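Local atomic coordinates of glucose 1-dehydrogenase (Haloferax mediterranei, PDB entry 2B5W), a protein that is a zinc-dependent enzyme that oxidises D-glucose and several other aldose sugars, with NADP(+) preferred to NAD(+) as electron acceptor. Residues D222-D227 with D238-M243; T231-V236 with P253-Q258; G285-E290 with K296-S301. The protein carries 1 engineered substitution. One frame throughout, in Å; residues are numbered along the deposited sequence.

Contact 1 of 3, residues D222-D227 with D238-M243; sequences DATYVD and DVYEQM. With K (potassium ion), chain G.
Strand 224-227 and the chain leaving helix 236-239 approach each other no closer than 9.3 Å between the CA atoms of Val226 and Tyr240, and no hydrogen bond joins them, so side chains alone fill the gap. Nearly all of the contact rests on Tyr240, whose ring reaches across to Thr224 and Val226, alternate residues of the strand that point the same way. The two methyl groups meet different sides of the phenol: Thr224 CG2 lies 3.8 Å from Tyr240 CE1, and Val226 CG2 lies 3.8 Å from Tyr240 CE2, with Val226 CG1 at 4.1 Å from the same carbon. Both methyls come in obliquely. In Thr224, CG2 stands anti to the backbone N while OG1 is beside that N (chi1 -66°), and this rotation gives the ring the methyl. Val226 and Tyr240 run past each other in opposite directions. One face of the ring is covered from within its own segment by Val239 CG1, 3.4 Å above the plane and shifted toward the rim. Tyr225, between the two methyl-bearing residues, turns its side chain to the other side of the sheet, where its OH is hydrogen-bonded to the backbone O of Arg208, an NADP(+)-binding residue. Behind the ring, the backbone is tied to a potassium ion, held by Tyr240 O at 2.7 Å and Asp238 O at 3.0 Å, with Pro237 O as a further ligand. The ion thus binds carbonyls at the end of the short helix, just where Tyr240 leaves helical geometry. Strand 224-227 is an outermost strand of the six-stranded parallel sheet, and helix 236-239 lies on the connection from it to strand 243-248, the crossover between the two halves of a Rossmann fold.

Contact 2 of 3, residues T231-V236 with P253-Q258; sequences TPVEDV and PKHAIQ. With NAP (NADP nicotinamide-adenine-dinucleotide phosphate), chain I.
Gln258 and Glu234 meet where the backbones come closest, their CA atoms 5.5 Å apart, and the glutamine can be followed outward from helix 253-262. Its CB rests 4.1 Å from Val233 CB. Gln258 CG then passes 3.5 Å from Glu234 OE1, and CD faces both that oxygen and Glu234 CB. At the tip, Gln258 OE1 is 3.1 Å from Glu234 CB. A bend at chi2 (-55°) turns the amide toward Glu234, and the two side chains cross obliquely, the amide and carboxylate planes 48° apart. Deeper in, Val233 spreads its two methyls over the helix: CG1 packs against the backbone O of Gln258, while CG2 sits 3.5 Å from His255 CD2, the two side chains crossing at about a right angle. Another part of the imidazole faces the cofactor, with His255 CE1 3.6 Å from C6A of the NADP adenine, which lies at the ring's edge. His255 ND1 is hydrogen-bonded to Thr250 OG1, and NE2 to a citrate probably left from crystallisation, so both ring nitrogens have partners. With no hydrogen bond or salt bridge between the segments, the contact places Val233 against one part of the His255 ring while another part meets the adenine, in the NADP pocket, which is consistent with a shape-based rather than a polar fit.

Contact 3 of 3, residues G285-E290 with K296-S301; sequences GAFHRE and KALVGS. With NAP (NADP nicotinamide-adenine-dinucleotide phosphate), chain I.
Lys296 NZ is gripped by three oxygens: Glu290 OE2, at 2.7 Å, and the backbone O atoms of Val260 and Leu263. The first bond is a salt bridge, made through the anti lone pair of Glu290 OE2, and the same oxygen also accepts from His294 ND1. The lysine, buried, reaches it as a chain extended beyond CG, its CD passing 3.8 Å from Glu290 O and its CE 3.4 Å from Glu290 OE2. Glu290 bends at chi2 (57°) to bring its carboxylate back to the ammonium, and the two side chains cross at a slant. The carboxylate should help to stabilise the charge of the buried amine. With an alanine in place of Lys296, the Glu290 carboxylate would probably lose its cationic mate, and the carbonyls of Val260 and Leu263 this donor. One turn earlier on the helix, the ring of Phe287 presents its edge to Leu298: CD1 of the leucine lies close to the ring plane, 3.9 Å from Phe287 CE1. Val260 of helix 253-262 packs on both of these side chains. At the far end of segment 296-301, the backbone O of Ser301 accepts a hydrogen bond from N7N of the NADP carboxamide at 2.9 Å, with an angle of 146° at the hydrogen. Helix 284-293 leads into strand 297-300, the last strand of the parallel sheet within the chain, which pairs antiparallel with a strand of the second subunit. This continuation of the Rossmann sheet through its sixth strand is the dimer arrangement familiar from alcohol dehydrogenases.

All three contacts belong to the cofactor-binding domain. Contacts 1 and 2 alternate along the chain, and their centres lie 12 Å apart; they meet where Met243 CE packs 3.4 Å from Val236 CG1. The centres of contacts 2 and 3 are also about 12 Å apart, and they touch through helix 253-262: Ile257 O lies 3.8 Å from Phe287 CD1. Contacts 1 and 3, centres 20 Å apart, do not touch, yet they include the two outermost strands of the parallel sheet. NADP joins contacts 2 and 3, which both reach the second subunit, its adenine at His255 and its nicotinamide amide at Ser301; the Tyr225 side chain of contact 1 stays about 7 Å from NADP between nearest atoms.

Contact 1 of 3, residues D222-D227 with D238-M243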
loop_
_atom_site.group_PDB
_atom_site.type_symbol
_atom_site.label_atom_id
_atom_site.label_comp_id
_atom_site.label_asym_id
_atom_site.label_seq_id
_atom_site.Cartn_x
_atom_site.Cartn_y
_atom_site.Cartn_z
ATOM N N ASP A 222 -10.302 -23.543 13.049
ATOM C CA ASP A 222 -11.227 -22.605 13.729
ATOM C C ASP A 222 -11.491 -21.321 12.932
ATOM O O ASP A 222 -11.910 -20.312 13.497
ATOM C CB ASP A 222 -10.721 -22.230 15.115
ATOM C CG ASP A 222 -11.810 -21.760 16.032
ATOM O OD1 ASP A 222 -12.919 -22.328 15.977
ATOM O OD2 ASP A 222 -11.641 -20.823 16.836
ATOM N N ALA A 223 -11.312 -21.377 11.620
ATOM C CA ALA A 223 -11.658 -20.252 10.761
ATOM C C ALA A 223 -13.042 -20.442 10.156
ATOM O O ALA A 223 -13.582 -21.550 10.107
ATOM C CB ALA A 223 -10.580 -20.067 9.657
ATOM N N THR A 224 -13.624 -19.342 9.703
ATOM C CA THR A 224 -14.917 -19.369 9.055
ATOM C C THR A 224 -14.772 -19.460 7.554
ATOM O O THR A 224 -14.084 -18.632 6.908
ATOM C CB THR A 224 -15.698 -18.098 9.411
ATOM O OG1 THR A 224 -16.024 -18.069 10.809
ATOM C CG2 THR A 224 -17.023 -18.044 8.632
ATOM N N TYR A 225 -15.465 -20.428 6.963
ATOM C CA TYR A 225 -15.529 -20.615 5.527
ATOM C C TYR A 225 -16.552 -19.679 4.903
ATOM O O TYR A 225 -17.725 -19.662 5.301
ATOM C CB TYR A 225 -15.820 -22.094 5.149
ATOM C CG TYR A 225 -16.198 -22.306 3.698
ATOM C CD1 TYR A 225 -15.361 -21.903 2.661
ATOM C CD2 TYR A 225 -17.415 -22.905 3.328
ATOM C CE1 TYR A 225 -15.708 -22.083 1.332
ATOM C CE2 TYR A 225 -17.754 -23.078 2.023
ATOM C CZ TYR A 225 -16.906 -22.670 1.001
ATOM O OH TYR A 225 -17.235 -22.851 -0.313
ATOM N N VAL A 226 -16.083 -18.845 3.990
ATOM C CA VAL A 226 -16.927 -17.893 3.264
ATOM C C VAL A 226 -17.022 -18.350 1.824
ATOM O O VAL A 226 -16.072 -18.341 1.050
ATOM C CB VAL A 226 -16.383 -16.428 3.366
ATOM C CG1 VAL A 226 -17.360 -15.464 2.674
ATOM C CG2 VAL A 226 -16.175 -16.047 4.791
ATOM N N ASP A 227 -18.222 -18.796 1.447
ATOM C CA ASP A 227 -18.481 -19.210 0.102
ATOM C C ASP A 227 -18.876 -17.981 -0.691
ATOM O O ASP A 227 -19.863 -17.355 -0.376
ATOM C CB ASP A 227 -19.640 -20.216 0.129
ATOM C CG ASP A 227 -20.025 -20.725 -1.218
ATOM O OD1 ASP A 227 -19.557 -20.264 -2.292
ATOM O OD2 ASP A 227 -20.836 -21.708 -1.296
ATOM N N ASP A 238 -20.920 -6.908 6.360
ATOM C CA ASP A 238 -22.307 -6.985 6.843
ATOM C C ASP A 238 -22.604 -8.364 7.445
ATOM O O ASP A 238 -23.159 -8.473 8.532
ATOM C CB ASP A 238 -23.321 -6.687 5.767
ATOM C CG ASP A 238 -24.710 -6.805 6.358
ATOM O OD1 ASP A 238 -25.012 -6.036 7.293
ATOM O OD2 ASP A 238 -25.549 -7.649 5.980
ATOM N N VAL A 239 -22.202 -9.403 6.731
ATOM C CA VAL A 239 -22.499 -10.784 7.106
ATOM C C VAL A 239 -21.607 -11.224 8.254
ATOM O O VAL A 239 -22.060 -11.889 9.195
ATOM C CB VAL A 239 -22.386 -11.741 5.903
ATOM C CG1 VAL A 239 -22.632 -13.215 6.322
ATOM C CG2 VAL A 239 -23.350 -11.339 4.776
ATOM N N TYR A 240 -20.342 -10.817 8.208
ATOM C CA TYR A 240 -19.377 -11.220 9.206
ATOM C C TYR A 240 -18.863 -9.988 9.950
ATOM O O TYR A 240 -19.560 -9.469 10.828
ATOM C CB TYR A 240 -18.252 -12.058 8.535
ATOM C CG TYR A 240 -18.806 -13.328 7.935
ATOM C CD1 TYR A 240 -19.230 -14.372 8.762
ATOM C CD2 TYR A 240 -18.961 -13.474 6.582
ATOM C CE1 TYR A 240 -19.784 -15.507 8.234
ATOM C CE2 TYR A 240 -19.522 -14.612 6.040
ATOM C CZ TYR A 240 -19.931 -15.624 6.882
ATOM O OH TYR A 240 -20.478 -16.733 6.296
ATOM N N GLU A 241 -17.662 -9.509 9.587
ATOM C CA GLU A 241 -17.098 -8.279 10.137
ATOM C C GLU A 241 -16.090 -7.687 9.149
ATOM O O GLU A 241 -15.696 -8.336 8.184
ATOM C CB GLU A 241 -16.380 -8.540 11.462
ATOM C CG GLU A 241 -15.201 -9.505 11.361
ATOM C CD GLU A 241 -14.525 -9.775 12.688
ATOM O OE1 GLU A 241 -14.186 -8.836 13.443
ATOM O OE2 GLU A 241 -14.339 -10.969 13.027
ATOM N N GLN A 242 -15.698 -6.446 9.381
ATOM C CA GLN A 242 -14.627 -5.852 8.583
ATOM C C GLN A 242 -13.320 -6.524 8.945
ATOM O O GLN A 242 -13.093 -6.882 10.099
ATOM C CB GLN A 242 -14.496 -4.365 8.889
ATOM C CG GLN A 242 -15.789 -3.583 8.856
ATOM C CD GLN A 242 -15.547 -2.162 9.295
ATOM O OE1 GLN A 242 -15.542 -1.844 10.484
ATOM N NE2 GLN A 242 -15.259 -1.339 8.347
ATOM N N MET A 243 -12.431 -6.607 7.965
ATOM C CA MET A 243 -11.231 -7.435 8.089
ATOM C C MET A 243 -10.016 -6.513 8.166
ATOM O O MET A 243 -9.759 -5.707 7.249
ATOM C CB MET A 243 -11.129 -8.373 6.898
ATOM C CG MET A 243 -12.338 -9.300 6.691
ATOM S SD MET A 243 -12.499 -10.358 8.084
ATOM C CE MET A 243 -14.127 -11.153 7.711
HETATM K K K G . -21.362 -7.470 10.731
#

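Contact 2 of 3, residues T231-V236 with P253-Q258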
loop_
_atom_site.group_PDB
_atom_site.type_symbol
_atom_site.label_atom_id
_atom_site.label_comp_id
_atom_site.label_asym_id
_atom_site.label_seq_id
_atom_site.Cartn_x
_atom_site.Cartn_y
_atom_site.Cartn_z
ATOM N N THR A 231 -21.719 -15.087 -0.347
ATOM C CA THR A 231 -21.285 -13.837 0.231
ATOM C C THR A 231 -20.084 -13.316 -0.542
ATOM O O THR A 231 -18.970 -13.784 -0.325
ATOM C CB THR A 231 -20.894 -14.041 1.689
ATOM O OG1 THR A 231 -21.990 -14.596 2.425
ATOM C CG2 THR A 231 -20.593 -12.696 2.361
ATOM N N PRO A 232 -20.295 -12.354 -1.439
ATOM C CA PRO A 232 -19.190 -11.666 -2.102
ATOM C C PRO A 232 -18.371 -10.878 -1.115
ATOM O O PRO A 232 -18.822 -10.544 -0.044
ATOM C CB PRO A 232 -19.891 -10.707 -3.076
ATOM C CG PRO A 232 -21.296 -11.229 -3.206
ATOM C CD PRO A 232 -21.613 -11.858 -1.901
ATOM N N VAL A 233 -17.141 -10.592 -1.515
ATOM C CA VAL A 233 -16.174 -9.946 -0.655
ATOM C C VAL A 233 -16.740 -8.626 -0.101
ATOM O O VAL A 233 -16.606 -8.335 1.073
ATOM C CB VAL A 233 -14.826 -9.747 -1.383
ATOM C CG1 VAL A 233 -13.861 -8.879 -0.530
ATOM C CG2 VAL A 233 -14.166 -11.098 -1.712
ATOM N N GLU A 234 -17.388 -7.842 -0.962
ATOM C CA GLU A 234 -17.940 -6.551 -0.523
ATOM C C GLU A 234 -19.056 -6.675 0.539
ATOM O O GLU A 234 -19.315 -5.731 1.289
ATOM C CB GLU A 234 -18.331 -5.677 -1.725
ATOM C CG GLU A 234 -19.614 -6.075 -2.437
ATOM C CD GLU A 234 -19.402 -7.031 -3.587
ATOM O OE1 GLU A 234 -18.328 -7.689 -3.667
ATOM O OE2 GLU A 234 -20.331 -7.135 -4.423
ATOM N N ASP A 235 -19.712 -7.848 0.608
ATOM C CA ASP A 235 -20.775 -8.103 1.589
ATOM C C ASP A 235 -20.252 -8.675 2.906
ATOM O O ASP A 235 -20.996 -8.847 3.877
ATOM C CB ASP A 235 -21.788 -9.123 1.037
ATOM C CG ASP A 235 -22.657 -8.588 -0.071
ATOM O OD1 ASP A 235 -22.512 -7.421 -0.475
ATOM O OD2 ASP A 235 -23.540 -9.301 -0.596
ATOM N N VAL A 236 -18.965 -9.008 2.954
ATOM C CA VAL A 236 -18.426 -9.653 4.138
ATOM C C VAL A 236 -18.558 -8.828 5.415
ATOM O O VAL A 236 -18.846 -9.391 6.462
ATOM C CB VAL A 236 -16.969 -10.152 3.852
ATOM C CG1 VAL A 236 -16.200 -10.466 5.114
ATOM C CG2 VAL A 236 -16.987 -11.329 2.899
ATOM N N PRO A 253 -9.583 -10.899 -10.328
ATOM C CA PRO A 253 -9.488 -9.421 -10.286
ATOM C C PRO A 253 -10.520 -8.671 -9.465
ATOM O O PRO A 253 -10.205 -7.657 -8.819
ATOM C CB PRO A 253 -9.572 -9.039 -11.755
ATOM C CG PRO A 253 -8.980 -10.194 -12.438
ATOM C CD PRO A 253 -9.462 -11.399 -11.704
ATOM N N LYS A 254 -11.750 -9.161 -9.447
ATOM C CA LYS A 254 -12.737 -8.532 -8.607
ATOM C C LYS A 254 -12.343 -8.478 -7.117
ATOM O O LYS A 254 -12.746 -7.579 -6.401
ATOM C CB LYS A 254 -14.117 -9.178 -8.773
ATOM C CG LYS A 254 -14.638 -9.079 -10.208
ATOM C CD LYS A 254 -16.104 -9.511 -10.310
ATOM C CE LYS A 254 -16.734 -9.030 -11.618
ATOM N NZ LYS A 254 -18.097 -9.593 -11.823
ATOM N N HIS A 255 -11.577 -9.451 -6.659
ATOM C CA HIS A 255 -11.133 -9.454 -5.279
ATOM C C HIS A 255 -10.146 -8.334 -4.960
ATOM O O HIS A 255 -10.161 -7.818 -3.856
ATOM C CB HIS A 255 -10.526 -10.799 -4.949
ATOM C CG HIS A 255 -11.528 -11.892 -4.965
ATOM N ND1 HIS A 255 -11.181 -13.216 -5.080
ATOM C CD2 HIS A 255 -12.882 -11.853 -4.910
ATOM C CE1 HIS A 255 -12.282 -13.949 -5.072
ATOM N NE2 HIS A 255 -13.324 -13.149 -4.972
ATOM N N ALA A 256 -9.297 -7.965 -5.907
ATOM C CA ALA A 256 -8.397 -6.828 -5.694
ATOM C C ALA A 256 -9.200 -5.550 -5.433
ATOM O O ALA A 256 -8.925 -4.818 -4.491
ATOM C CB ALA A 256 -7.461 -6.653 -6.870
ATOM N N ILE A 257 -10.235 -5.326 -6.239
ATOM C CA ILE A 257 -11.084 -4.133 -6.124
ATOM C C ILE A 257 -11.952 -4.135 -4.886
ATOM O O ILE A 257 -12.046 -3.159 -4.154
ATOM C CB ILE A 257 -12.013 -4.020 -7.368
ATOM C CG1 ILE A 257 -11.216 -4.034 -8.678
ATOM C CG2 ILE A 257 -12.923 -2.800 -7.236
ATOM C CD1 ILE A 257 -10.282 -2.856 -8.870
ATOM N N GLN A 258 -12.601 -5.269 -4.623
ATOM C CA GLN A 258 -13.559 -5.333 -3.554
ATOM C C GLN A 258 -12.950 -5.483 -2.190
ATOM O O GLN A 258 -13.613 -5.191 -1.201
ATOM C CB GLN A 258 -14.572 -6.463 -3.788
ATOM C CG GLN A 258 -15.449 -6.224 -5.033
ATOM C CD GLN A 258 -16.185 -4.874 -5.019
ATOM O OE1 GLN A 258 -16.575 -4.371 -3.965
ATOM N NE2 GLN A 258 -16.390 -4.304 -6.206
HETATM P PA NAP I . -4.813 -22.284 -6.921
HETATM O O1A NAP I . -5.275 -22.219 -8.297
HETATM O O2A NAP I . -4.498 -23.712 -6.451
HETATM O O5B NAP I . -5.885 -21.692 -5.927
HETATM C C5B NAP I . -6.723 -20.606 -6.218
HETATM C C4B NAP I . -7.971 -20.939 -5.430
HETATM O O4B NAP I . -8.805 -19.802 -5.449
HETATM C C3B NAP I . -8.768 -22.126 -6.006
HETATM O O3B NAP I . -8.944 -23.178 -5.070
HETATM C C2B NAP I . -10.101 -21.499 -6.419
HETATM O O2B NAP I . -11.246 -22.282 -6.125
HETATM C C1B NAP I . -10.140 -20.231 -5.599
HETATM N N9A NAP I . -10.900 -19.192 -6.268
HETATM C C8A NAP I . -10.649 -18.654 -7.508
HETATM N N7A NAP I . -11.588 -17.724 -7.764
HETATM C C5A NAP I . -12.469 -17.698 -6.708
HETATM C C6A NAP I . -13.621 -16.963 -6.415
HETATM N N6A NAP I . -14.161 -16.079 -7.280
HETATM N N1A NAP I . -14.276 -17.180 -5.225
HETATM C C2A NAP I . -13.800 -18.089 -4.304
HETATM N N3A NAP I . -12.663 -18.828 -4.581
HETATM C C4A NAP I . -12.008 -18.621 -5.749
HETATM O O3 NAP I . -3.420 -21.530 -6.752
HETATM P PN NAP I . -2.397 -21.428 -5.501
HETATM O O1N NAP I . -3.107 -21.424 -4.190
HETATM O O2N NAP I . -1.191 -22.298 -5.684
HETATM O O5D NAP I . -2.107 -19.921 -5.945
HETATM C C5D NAP I . -3.020 -18.887 -5.631
HETATM C C4D NAP I . -2.722 -17.636 -6.455
HETATM O O4D NAP I . -1.442 -17.139 -6.055
HETATM C C3D NAP I . -2.641 -17.888 -7.963
HETATM O O3D NAP I . -3.255 -16.838 -8.684
HETATM C C2D NAP I . -1.139 -17.944 -8.217
HETATM O O2D NAP I . -0.744 -17.671 -9.536
HETATM C C1D NAP I . -0.635 -16.912 -7.210
HETATM N N1N NAP I . 0.744 -17.084 -6.735
HETATM C C2N NAP I . 1.481 -15.941 -6.696
HETATM C C3N NAP I . 2.746 -15.974 -6.183
HETATM C C7N NAP I . 3.412 -14.640 -6.012
HETATM O O7N NAP I . 4.758 -14.772 -5.681
HETATM N N7N NAP I . 2.703 -13.491 -6.185
HETATM C C4N NAP I . 3.333 -17.163 -5.732
HETATM C C5N NAP I . 2.564 -18.319 -5.767
HETATM C C6N NAP I . 1.248 -18.267 -6.249
HETATM P P2B NAP I . -11.869 -23.361 -7.214
HETATM O O1X NAP I . -10.973 -24.465 -7.446
HETATM O O2X NAP I . -13.197 -23.771 -6.545
HETATM O O3X NAP I . -12.151 -22.627 -8.529
#

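Contact 3 of 3, residues G285-E290 with K296-S301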
loop_
_atom_site.group_PDB
_atom_site.type_symbol
_atom_site.label_atom_id
_atom_site.label_comp_id
_atom_site.label_asym_id
_atom_site.label_seq_id
_atom_site.Cartn_x
_atom_site.Cartn_y
_atom_site.Cartn_z
ATOM N N GLY A 285 -14.760 5.536 -8.001
ATOM C CA GLY A 285 -14.965 6.556 -6.994
ATOM C C GLY A 285 -15.030 5.997 -5.589
ATOM O O GLY A 285 -14.386 6.525 -4.669
ATOM N N ALA A 286 -15.810 4.931 -5.407
ATOM C CA ALA A 286 -15.948 4.317 -4.094
ATOM C C ALA A 286 -14.635 3.659 -3.627
ATOM O O ALA A 286 -14.330 3.724 -2.455
ATOM C CB ALA A 286 -17.097 3.273 -4.090
ATOM N N PHE A 287 -13.946 3.014 -4.549
ATOM C CA PHE A 287 -12.630 2.404 -4.314
ATOM C C PHE A 287 -11.664 3.467 -3.803
ATOM O O PHE A 287 -11.067 3.345 -2.744
ATOM C CB PHE A 287 -12.130 1.790 -5.620
ATOM C CG PHE A 287 -10.699 1.369 -5.600
ATOM C CD1 PHE A 287 -10.351 0.089 -5.198
ATOM C CD2 PHE A 287 -9.684 2.247 -5.987
ATOM C CE1 PHE A 287 -9.014 -0.327 -5.199
ATOM C CE2 PHE A 287 -8.345 1.840 -5.957
ATOM C CZ PHE A 287 -8.019 0.550 -5.561
ATOM N N HIS A 288 -11.542 4.544 -4.572
ATOM C CA HIS A 288 -10.608 5.629 -4.305
ATOM C C HIS A 288 -10.924 6.299 -2.987
ATOM O O HIS A 288 -10.056 6.429 -2.140
ATOM C CB HIS A 288 -10.719 6.609 -5.476
ATOM C CG HIS A 288 -9.737 7.740 -5.472
ATOM N ND1 HIS A 288 -9.609 8.580 -6.559
ATOM C CD2 HIS A 288 -8.851 8.184 -4.546
ATOM C CE1 HIS A 288 -8.664 9.474 -6.314
ATOM N NE2 HIS A 288 -8.181 9.252 -5.101
ATOM N N ARG A 289 -12.177 6.705 -2.759
ATOM C CA ARG A 289 -12.532 7.424 -1.554
ATOM C C ARG A 289 -12.336 6.582 -0.259
ATOM O O ARG A 289 -11.898 7.090 0.757
ATOM C CB ARG A 289 -13.992 7.923 -1.638
ATOM C CG ARG A 289 -14.421 8.725 -0.474
ATOM C CD ARG A 289 -15.837 9.281 -0.576
ATOM N NE ARG A 289 -16.835 8.212 -0.450
ATOM C CZ ARG A 289 -17.462 7.614 -1.455
ATOM N NH1 ARG A 289 -17.253 7.968 -2.721
ATOM N NH2 ARG A 289 -18.328 6.647 -1.183
ATOM N N GLU A 290 -12.704 5.308 -0.323
ATOM C CA GLU A 290 -12.564 4.416 0.819
ATOM C C GLU A 290 -11.096 4.223 1.179
ATOM O O GLU A 290 -10.755 4.197 2.356
ATOM C CB GLU A 290 -13.211 3.084 0.491
ATOM C CG GLU A 290 -13.267 2.111 1.668
ATOM C CD GLU A 290 -13.982 2.663 2.904
ATOM O OE1 GLU A 290 -14.858 3.556 2.807
ATOM O OE2 GLU A 290 -13.682 2.195 4.007
ATOM N N LYS A 296 -6.338 3.224 4.137
ATOM C CA LYS A 296 -6.107 1.832 3.768
ATOM C C LYS A 296 -4.954 1.683 2.783
ATOM O O LYS A 296 -4.567 2.636 2.092
ATOM C CB LYS A 296 -7.375 1.229 3.177
ATOM C CG LYS A 296 -8.481 1.028 4.173
ATOM C CD LYS A 296 -9.838 0.683 3.531
ATOM C CE LYS A 296 -10.854 0.432 4.602
ATOM N NZ LYS A 296 -12.159 -0.016 4.018
ATOM N N ALA A 297 -4.424 0.464 2.683
ATOM C CA ALA A 297 -3.353 0.152 1.747
ATOM C C ALA A 297 -3.603 -1.123 0.981
ATOM O O ALA A 297 -4.269 -2.042 1.478
ATOM C CB ALA A 297 -2.000 0.051 2.488
ATOM N N LEU A 298 -3.106 -1.154 -0.251
ATOM C CA LEU A 298 -2.978 -2.369 -1.036
ATOM C C LEU A 298 -1.517 -2.515 -1.412
ATOM O O LEU A 298 -0.895 -1.592 -1.891
ATOM C CB LEU A 298 -3.791 -2.300 -2.327
ATOM C CG LEU A 298 -5.299 -2.297 -2.160
ATOM C CD1 LEU A 298 -5.979 -2.114 -3.535
ATOM C CD2 LEU A 298 -5.765 -3.605 -1.520
ATOM N N VAL A 299 -0.978 -3.711 -1.181
ATOM C CA VAL A 299 0.396 -4.014 -1.454
ATOM C C VAL A 299 0.485 -5.319 -2.254
ATOM O O VAL A 299 0.054 -6.384 -1.785
ATOM C CB VAL A 299 1.216 -4.124 -0.146
ATOM C CG1 VAL A 299 2.674 -4.382 -0.438
ATOM C CG2 VAL A 299 1.107 -2.873 0.710
ATOM N N GLY A 300 1.104 -5.253 -3.430
ATOM C CA GLY A 300 1.359 -6.441 -4.205
ATOM C C GLY A 300 2.712 -7.019 -3.896
ATOM O O GLY A 300 3.650 -6.326 -3.489
ATOM N N SER A 301 2.834 -8.333 -4.043
ATOM C CA SER A 301 4.073 -9.021 -3.712
ATOM C C SER A 301 4.289 -10.200 -4.621
ATOM O O SER A 301 3.317 -10.933 -4.931
ATOM C CB SER A 301 4.037 -9.520 -2.252
ATOM O OG SER A 301 5.255 -10.041 -1.810
HETATM P PA NAP I . -4.813 -22.284 -6.921
HETATM O O1A NAP I . -5.275 -22.219 -8.297
HETATM O O2A NAP I . -4.498 -23.712 -6.451
HETATM O O5B NAP I . -5.885 -21.692 -5.927
HETATM C C5B NAP I . -6.723 -20.606 -6.218
HETATM C C4B NAP I . -7.971 -20.939 -5.430
HETATM O O4B NAP I . -8.805 -19.802 -5.449
HETATM C C3B NAP I . -8.768 -22.126 -6.006
HETATM O O3B NAP I . -8.944 -23.178 -5.070
HETATM C C2B NAP I . -10.101 -21.499 -6.419
HETATM O O2B NAP I . -11.246 -22.282 -6.125
HETATM C C1B NAP I . -10.140 -20.231 -5.599
HETATM N N9A NAP I . -10.900 -19.192 -6.268
HETATM C C8A NAP I . -10.649 -18.654 -7.508
HETATM N N7A NAP I . -11.588 -17.724 -7.764
HETATM C C5A NAP I . -12.469 -17.698 -6.708
HETATM C C6A NAP I . -13.621 -16.963 -6.415
HETATM N N6A NAP I . -14.161 -16.079 -7.280
HETATM N N1A NAP I . -14.276 -17.180 -5.225
HETATM C C2A NAP I . -13.800 -18.089 -4.304
HETATM N N3A NAP I . -12.663 -18.828 -4.581
HETATM C C4A NAP I . -12.008 -18.621 -5.749
HETATM O O3 NAP I . -3.420 -21.530 -6.752
HETATM P PN NAP I . -2.397 -21.428 -5.501
HETATM O O1N NAP I . -3.107 -21.424 -4.190
HETATM O O2N NAP I . -1.191 -22.298 -5.684
HETATM O O5D NAP I . -2.107 -19.921 -5.945
HETATM C C5D NAP I . -3.020 -18.887 -5.631
HETATM C C4D NAP I . -2.722 -17.636 -6.455
HETATM O O4D NAP I . -1.442 -17.139 -6.055
HETATM C C3D NAP I . -2.641 -17.888 -7.963
HETATM O O3D NAP I . -3.255 -16.838 -8.684
HETATM C C2D NAP I . -1.139 -17.944 -8.217
HETATM O O2D NAP I . -0.744 -17.671 -9.536
HETATM C C1D NAP I . -0.635 -16.912 -7.210
HETATM N N1N NAP I . 0.744 -17.084 -6.735
HETATM C C2N NAP I . 1.481 -15.941 -6.696
HETATM C C3N NAP I . 2.746 -15.974 -6.183
HETATM C C7N NAP I . 3.412 -14.640 -6.012
HETATM O O7N NAP I . 4.758 -14.772 -5.681
HETATM N N7N NAP I . 2.703 -13.491 -6.185
HETATM C C4N NAP I . 3.333 -17.163 -5.732
HETATM C C5N NAP I . 2.564 -18.319 -5.767
HETATM C C6N NAP I . 1.248 -18.267 -6.249
HETATM P P2B NAP I . -11.869 -23.361 -7.214
HETATM O O1X NAP I . -10.973 -24.465 -7.446
HETATM O O2X NAP I . -13.197 -23.771 -6.545
HETATM O O3X NAP I . -12.151 -22.627 -8.529
#